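Side-chain contacts in chorismate synthase (Campylobacter jejuni, PDB 1SQ1), which probably catalyses, with reduced FMN, the loss of phosphate from 5-enolpyruvylshikimate-3-phosphate that yields chorismate, the branch point of aromatic amino acid biosynthesis: residues D224-D227 with S228-H232; N271-G274 with G275-G279; A350-N353 with N354-N357. All coordinates share one frame; numbering follows the deposited sequence.

Contact 1 of 3, residues D224-D227 with S228-H232; sequences DKLD and SKLAH
Lys229 reaches back along the first turn of helix 226-235 toward Lys225 and Asp224. Its CB lies 3.7 Å from Lys225 O, and CG keeps beside the same oxygen, so the first methylenes pass close to a carbonyl already taken by the lysine's own backbone: Lys229 N donates to Lys225 O at 2.9 Å. CD moves on to Asp224, 3.6 Å from that residue's carbonyl O. The chain runs on alongside the carboxylate, and the bend at chi4 (-76°) carries NZ past it to Asp342, its salt-bridge partner. NZ stays 3.6 Å from Asp224 OD1, a long salt bridge, less certain because OD1 is modelled too close to its neighbour; Asp224 OD2 bonds to Thr6. A lysine suits the place because its aliphatic part can pack against Val339 and Cys343 of helix 325-346 before its charge finds acidic partners.

Lys225 is the N-cap, and the acidic residue two places on suits a helix start. Asp227 folds back over its own turn, its OD2 accepting Ser228 N at 2.7 Å from the anti side, 34° out of the carboxylate plane. A negative group here would probably interact favourably with the helix dipole. Water 1 accepts from Lys225 N and donates to Ser228 OG at 2.8 Å, and the same OG bonds to His232 O of the second subunit. On the inward face Leu226 CG meets Leu230 CD1 at 3.7 Å, and both leucines pack on Ile276.

Contact 2 of 3, residues N271-G274 with G275-G279; sequences NHSG and GILGG. With SO4 (sulfate ion), chain B.
With chi1 at 63°, Ser273 holds its OG between the backbone N and the carbonyl carbon, which directs the hydroxyl oxygen toward Gly275 N two residues along. Leu277 takes the other course: its CG, opposite the carbonyl carbon at chi1 -73°, lets CD2 come back to the serine. The bond from Gly275 N to Ser273 OG is weak by length, 3.4 Å, although nearly straight at the hydrogen. Ser273 CB faces the strand beyond, 3.5 Å from Ile276 O and 3.9 Å from Leu277 CD2, so the small side chain serves twice: its oxygen meets the amide that follows the turn, its methylene the strand.

Asn271 to Gly274 form a type I beta turn, closed by Gly274 N donating to Asn271 O at 3.2 Å. Asp261 accepts from the amides of both central residues, His272 and Ser273, through its two carboxylate oxygens. Gly274 and Gly275 follow with positive phi, at backbone angles where a side chain would press on the preceding carbonyl; glycine therefore suits both places. The chain can then enter the short antiparallel hairpin of strands 276-277 and 280-281. Gly278 and Gly279, again both at positive phi, make the bend between those strands.

Ile276, branched at CB as suits a strand, is packed by Leu226, Asp227 and Leu230 of helix 226-235, while Leu277 lies on Phe268 and on Lys293 of the second subunit. At the bend, Gly278 N donates to sulfate O2 at 2.7 Å. The sulfate, probably from the crystallisation liquor, is also bound by Ala239 N of the second subunit, and Ser273 O accepts from Lys241 of that same neighbour.

Contact 3 of 3, residues A350-N353 with N354-N357; sequences ANLN and NLKN
The amino end of helix 352-358 is capped by Asn351, whose side chain also lies against Asn354. Asn351 OD1 accepts from Asn353 N at 2.7 Å, with the donor in the plane of the amide carbonyl. This is the classic N-cap use of asparagine: a short side chain bends round to supply an acceptor for an amide that the first turn leaves without a carbonyl behind it. With CG opposite the backbone N (chi1 -170°), the cap reaches forward. Asn354 OD1 comes to 3.1 Å from Asn351 CB; the two side chains cross at about a right angle, their amide planes 29° apart.

Regular helical bonds then begin. Leu355 N donates to Asn351 O at 2.9 Å, and Lys356 N and Asn357 N do the same to Leu352 O and Asn353 O. Leu352 CD1 approaches Leu355 CD2 at 4.4 Å, a loose apolar pair; Leu352 also packs on Gly31, and Leu355 on Leu345, both of the third subunit. On the outer side Asn353 ND2 lies 3.5 Å from Asn357 OD1, their amides turned 66° against each other, and polar residues suit this more exposed face.

The three contacts come in series along the chain, and each joins neighbouring residues at a turn or a helix start. Contacts 1 and 2 belong together: their centres are 12 Å apart, and the hairpin of contact 2 lies against the first turn of helix 226-235, with a probable backbone hydrogen bond from Leu226 N to Gly279 O at 2.8 Å. Both also touch the second subunit. Contact 3 stands apart, on helix 352-358 close to the modelled end of the chain, its centre 24 Å from that of contact 1 and 26 Å from that of contact 2; it meets the third subunit. Two helix starts and a hairpin turn thus contribute to the contacts with two different subunits of the homotetramer.

Contact 1 of 3, residues D224-D227 with S228-H232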
loop_
_atom_site.group_PDB
_atom_site.type_symbol
_atom_site.label_atom_id
_atom_site.label_comp_id
_atom_site.label_asym_id
_atom_site.label_seq_id
_atom_site.Cartn_x
_atom_site.Cartn_y
_atom_site.Cartn_z
ATOM N N ASP A 224 -0.250 -12.493 -2.131
ATOM C CA ASP A 224 0.717 -12.183 -1.082
ATOM C C ASP A 224 1.067 -13.490 -0.382
ATOM O O ASP A 224 1.225 -13.555 0.839
ATOM C CB ASP A 224 0.177 -11.146 -0.087
ATOM C CG ASP A 224 1.304 -10.377 0.620
ATOM O OD1 ASP A 224 2.430 -10.340 0.070
ATOM O OD2 ASP A 224 1.064 -9.795 1.704
ATOM N N LYS A 225 1.184 -14.527 -1.210
ATOM C CA LYS A 225 1.514 -15.878 -0.792
ATOM C C LYS A 225 2.925 -15.932 -0.214
ATOM O O LYS A 225 3.803 -15.167 -0.611
ATOM C CB LYS A 225 1.401 -16.807 -2.001
ATOM C CG LYS A 225 0.039 -16.769 -2.689
ATOM C CD LYS A 225 -0.017 -17.822 -3.781
ATOM C CE LYS A 225 -1.437 -18.124 -4.215
ATOM N NZ LYS A 225 -1.463 -19.214 -5.243
ATOM N N LEU A 226 3.142 -16.845 0.724
ATOM C CA LEU A 226 4.439 -16.965 1.347
ATOM C C LEU A 226 5.557 -17.241 0.339
ATOM O O LEU A 226 6.665 -16.725 0.486
ATOM C CB LEU A 226 4.415 -18.045 2.423
ATOM C CG LEU A 226 5.781 -18.135 3.105
ATOM C CD1 LEU A 226 6.090 -16.818 3.800
ATOM C CD2 LEU A 226 5.802 -19.286 4.073
ATOM N N ASP A 227 5.297 -18.050 -0.683
ATOM C CA ASP A 227 6.360 -18.297 -1.661
ATOM C C ASP A 227 6.613 -17.021 -2.480
ATOM O O ASP A 227 7.769 -16.648 -2.705
ATOM C CB ASP A 227 6.029 -19.501 -2.561
ATOM C CG ASP A 227 4.604 -19.501 -3.029
ATOM O OD1 ASP A 227 4.181 -20.483 -3.671
ATOM O OD2 ASP A 227 3.900 -18.515 -2.746
ATOM N N SER A 228 5.545 -16.343 -2.904
ATOM C CA SER A 228 5.687 -15.087 -3.652
ATOM C C SER A 228 6.590 -14.131 -2.878
ATOM O O SER A 228 7.633 -13.715 -3.371
ATOM C CB SER A 228 4.336 -14.393 -3.852
ATOM O OG SER A 228 3.547 -15.029 -4.841
ATOM N N LYS A 229 6.176 -13.778 -1.667
ATOM C CA LYS A 229 6.944 -12.870 -0.839
ATOM C C LYS A 229 8.372 -13.333 -0.721
ATOM O O LYS A 229 9.291 -12.537 -0.786
ATOM C CB LYS A 229 6.344 -12.787 0.563
ATOM C CG LYS A 229 5.034 -12.052 0.674
ATOM C CD LYS A 229 4.421 -12.279 2.042
ATOM C CE LYS A 229 3.670 -11.053 2.507
ATOM N NZ LYS A 229 4.614 -9.988 2.969
ATOM N N LEU A 230 8.566 -14.626 -0.531
ATOM C CA LEU A 230 9.914 -15.133 -0.374
ATOM C C LEU A 230 10.716 -14.930 -1.635
ATOM O O LEU A 230 11.868 -14.502 -1.580
ATOM C CB LEU A 230 9.881 -16.609 -0.018
ATOM C CG LEU A 230 9.439 -16.875 1.415
ATOM C CD1 LEU A 230 9.110 -18.353 1.561
ATOM C CD2 LEU A 230 10.541 -16.440 2.387
ATOM N N ALA A 231 10.094 -15.239 -2.769
ATOM C CA ALA A 231 10.732 -15.107 -4.069
ATOM C C ALA A 231 11.111 -13.667 -4.352
ATOM O O ALA A 231 12.162 -13.387 -4.932
ATOM C CB ALA A 231 9.800 -15.603 -5.141
ATOM N N HIS A 232 10.235 -12.763 -3.937
ATOM C CA HIS A 232 10.404 -11.332 -4.125
ATOM C C HIS A 232 11.560 -10.812 -3.271
ATOM O O HIS A 232 12.424 -10.077 -3.761
ATOM C CB HIS A 232 9.087 -10.648 -3.761
ATOM C CG HIS A 232 9.069 -9.165 -3.944
ATOM N ND1 HIS A 232 9.953 -8.326 -3.293
ATOM C CD2 HIS A 232 8.193 -8.356 -4.585
ATOM C CE1 HIS A 232 9.609 -7.066 -3.519
ATOM N NE2 HIS A 232 8.545 -7.062 -4.296
HETATM O O HOH W 1 0.922 -14.162 -4.290
#

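Contact 2 of 3, residues N271-G274 with G275-G279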
loop_
_atom_site.group_PDB
_atom_site.type_symbol
_atom_site.label_atom_id
_atom_site.label_comp_id
_atom_site.label_asym_id
_atom_site.label_seq_id
_atom_site.Cartn_x
_atom_site.Cartn_y
_atom_site.Cartn_z
ATOM N N ASN A 271 8.391 -34.080 1.918
ATOM C CA ASN A 271 8.378 -32.612 1.930
ATOM C C ASN A 271 8.817 -32.016 0.598
ATOM O O ASN A 271 9.606 -31.072 0.559
ATOM C CB ASN A 271 9.279 -32.068 3.051
ATOM C CG ASN A 271 9.079 -30.583 3.291
ATOM O OD1 ASN A 271 7.983 -30.059 3.108
ATOM N ND2 ASN A 271 10.132 -29.903 3.727
ATOM N N HIS A 272 8.299 -32.560 -0.496
ATOM C CA HIS A 272 8.662 -32.074 -1.816
ATOM C C HIS A 272 8.253 -30.634 -2.021
ATOM O O HIS A 272 8.934 -29.875 -2.711
ATOM C CB HIS A 272 8.007 -32.937 -2.879
ATOM C CG HIS A 272 8.518 -34.341 -2.904
ATOM N ND1 HIS A 272 9.855 -34.639 -3.035
ATOM C CD2 HIS A 272 7.870 -35.528 -2.821
ATOM C CE1 HIS A 272 10.015 -35.949 -3.032
ATOM N NE2 HIS A 272 8.826 -36.514 -2.904
ATOM N N SER A 273 7.135 -30.272 -1.408
ATOM C CA SER A 273 6.580 -28.931 -1.497
ATOM C C SER A 273 7.490 -27.841 -0.934
ATOM O O SER A 273 7.324 -26.669 -1.249
ATOM C CB SER A 273 5.243 -28.889 -0.762
ATOM O OG SER A 273 5.437 -29.164 0.616
ATOM N N GLY A 274 8.446 -28.214 -0.098
ATOM C CA GLY A 274 9.324 -27.206 0.471
ATOM C C GLY A 274 8.736 -26.500 1.683
ATOM O O GLY A 274 9.375 -25.618 2.261
ATOM N N GLY A 275 7.518 -26.883 2.070
ATOM C CA GLY A 275 6.874 -26.288 3.231
ATOM C C GLY A 275 5.789 -25.271 2.926
ATOM O O GLY A 275 5.339 -24.530 3.810
ATOM N N ILE A 276 5.350 -25.255 1.671
ATOM C CA ILE A 276 4.333 -24.322 1.202
ATOM C C ILE A 276 3.379 -25.033 0.244
ATOM O O ILE A 276 3.820 -25.735 -0.660
ATOM C CB ILE A 276 5.000 -23.150 0.446
ATOM C CG1 ILE A 276 5.963 -22.405 1.376
ATOM C CG2 ILE A 276 3.932 -22.211 -0.125
ATOM C CD1 ILE A 276 6.609 -21.204 0.746
ATOM N N LEU A 277 2.078 -24.853 0.445
ATOM C CA LEU A 277 1.075 -25.477 -0.414
ATOM C C LEU A 277 -0.039 -24.478 -0.623
ATOM O O LEU A 277 -0.681 -24.064 0.338
ATOM C CB LEU A 277 0.493 -26.723 0.242
ATOM C CG LEU A 277 1.388 -27.956 0.305
ATOM C CD1 LEU A 277 0.940 -28.863 1.455
ATOM C CD2 LEU A 277 1.360 -28.662 -1.044
ATOM N N GLY A 278 -0.275 -24.088 -1.871
ATOM C CA GLY A 278 -1.316 -23.116 -2.145
ATOM C C GLY A 278 -0.888 -21.708 -1.774
ATOM O O GLY A 278 -1.686 -20.779 -1.821
ATOM N N GLY A 279 0.375 -21.546 -1.396
ATOM C CA GLY A 279 0.855 -20.227 -1.032
ATOM C C GLY A 279 0.848 -19.984 0.453
ATOM O O GLY A 279 1.183 -18.899 0.919
HETATM S S SO4 B . 1.461 -24.662 -5.244
HETATM O O1 SO4 B . 0.072 -25.092 -5.521
HETATM O O2 SO4 B . 1.556 -24.059 -3.888
HETATM O O3 SO4 B . 2.371 -25.823 -5.313
HETATM O O4 SO4 B . 1.867 -23.652 -6.243
#

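Contact 3 of 3, residues A350-N353 with N354-N357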
loop_
_atom_site.group_PDB
_atom_site.type_symbol
_atom_site.label_atom_id
_atom_site.label_comp_id
_atom_site.label_asym_id
_atom_site.label_seq_id
_atom_site.Cartn_x
_atom_site.Cartn_y
_atom_site.Cartn_z
ATOM N N ALA A 350 -6.947 -13.332 11.105
ATOM C CA ALA A 350 -7.574 -14.126 10.047
ATOM C C ALA A 350 -8.737 -14.936 10.574
ATOM O O ALA A 350 -9.465 -15.576 9.811
ATOM C CB ALA A 350 -6.557 -15.059 9.410
ATOM N N ASN A 351 -8.923 -14.896 11.886
ATOM C CA ASN A 351 -9.990 -15.661 12.500
ATOM C C ASN A 351 -10.673 -14.879 13.603
ATOM O O ASN A 351 -10.016 -14.337 14.486
ATOM C CB ASN A 351 -9.419 -16.959 13.059
ATOM C CG ASN A 351 -10.491 -17.922 13.486
ATOM O OD1 ASN A 351 -11.257 -17.650 14.413
ATOM N ND2 ASN A 351 -10.567 -19.058 12.803
ATOM N N LEU A 352 -12.000 -14.839 13.550
ATOM C CA LEU A 352 -12.786 -14.116 14.532
ATOM C C LEU A 352 -12.490 -14.553 15.959
ATOM O O LEU A 352 -12.513 -13.734 16.887
ATOM C CB LEU A 352 -14.267 -14.295 14.240
ATOM C CG LEU A 352 -15.169 -13.530 15.203
ATOM C CD1 LEU A 352 -14.796 -12.051 15.229
ATOM C CD2 LEU A 352 -16.602 -13.720 14.774
ATOM N N ASN A 353 -12.221 -15.843 16.133
ATOM C CA ASN A 353 -11.898 -16.393 17.445
ATOM C C ASN A 353 -10.619 -15.703 17.926
ATOM O O ASN A 353 -10.569 -15.139 19.023
ATOM C CB ASN A 353 -11.669 -17.906 17.338
ATOM C CG ASN A 353 -11.413 -18.568 18.695
ATOM O OD1 ASN A 353 -10.906 -19.697 18.762
ATOM N ND2 ASN A 353 -11.774 -17.876 19.779
ATOM N N ASN A 354 -9.593 -15.747 17.085
ATOM C CA ASN A 354 -8.308 -15.131 17.387
ATOM C C ASN A 354 -8.519 -13.693 17.804
ATOM O O ASN A 354 -7.974 -13.227 18.808
ATOM C CB ASN A 354 -7.423 -15.152 16.147
ATOM C CG ASN A 354 -7.253 -16.542 15.586
ATOM O OD1 ASN A 354 -6.733 -16.718 14.484
ATOM N ND2 ASN A 354 -7.684 -17.546 16.349
ATOM N N LEU A 355 -9.324 -12.999 17.008
ATOM C CA LEU A 355 -9.626 -11.600 17.225
ATOM C C LEU A 355 -10.251 -11.345 18.597
ATOM O O LEU A 355 -9.782 -10.479 19.341
ATOM C CB LEU A 355 -10.538 -11.119 16.102
ATOM C CG LEU A 355 -10.502 -9.637 15.775
ATOM C CD1 LEU A 355 -9.074 -9.177 15.582
ATOM C CD2 LEU A 355 -11.324 -9.413 14.527
ATOM N N LYS A 356 -11.296 -12.094 18.944
ATOM C CA LYS A 356 -11.939 -11.924 20.249
ATOM C C LYS A 356 -10.905 -12.153 21.353
ATOM O O LYS A 356 -10.875 -11.428 22.351
ATOM C CB LYS A 356 -13.087 -12.918 20.410
ATOM C CG LYS A 356 -14.208 -12.708 19.417
ATOM C CD LYS A 356 -15.111 -11.572 19.843
ATOM C CE LYS A 356 -16.261 -12.079 20.694
ATOM N NZ LYS A 356 -17.194 -12.919 19.893
ATOM N N ASN A 357 -10.064 -13.170 21.158
ATOM C CA ASN A 357 -9.000 -13.508 22.106
ATOM C C ASN A 357 -8.033 -12.332 22.213
ATOM O O ASN A 357 -7.571 -11.982 23.302
ATOM C CB ASN A 357 -8.226 -14.742 21.622
ATOM C CG ASN A 357 -9.023 -16.028 21.749
ATOM O OD1 ASN A 357 -8.635 -17.061 21.206
ATOM N ND2 ASN A 357 -10.135 -15.974 22.474
#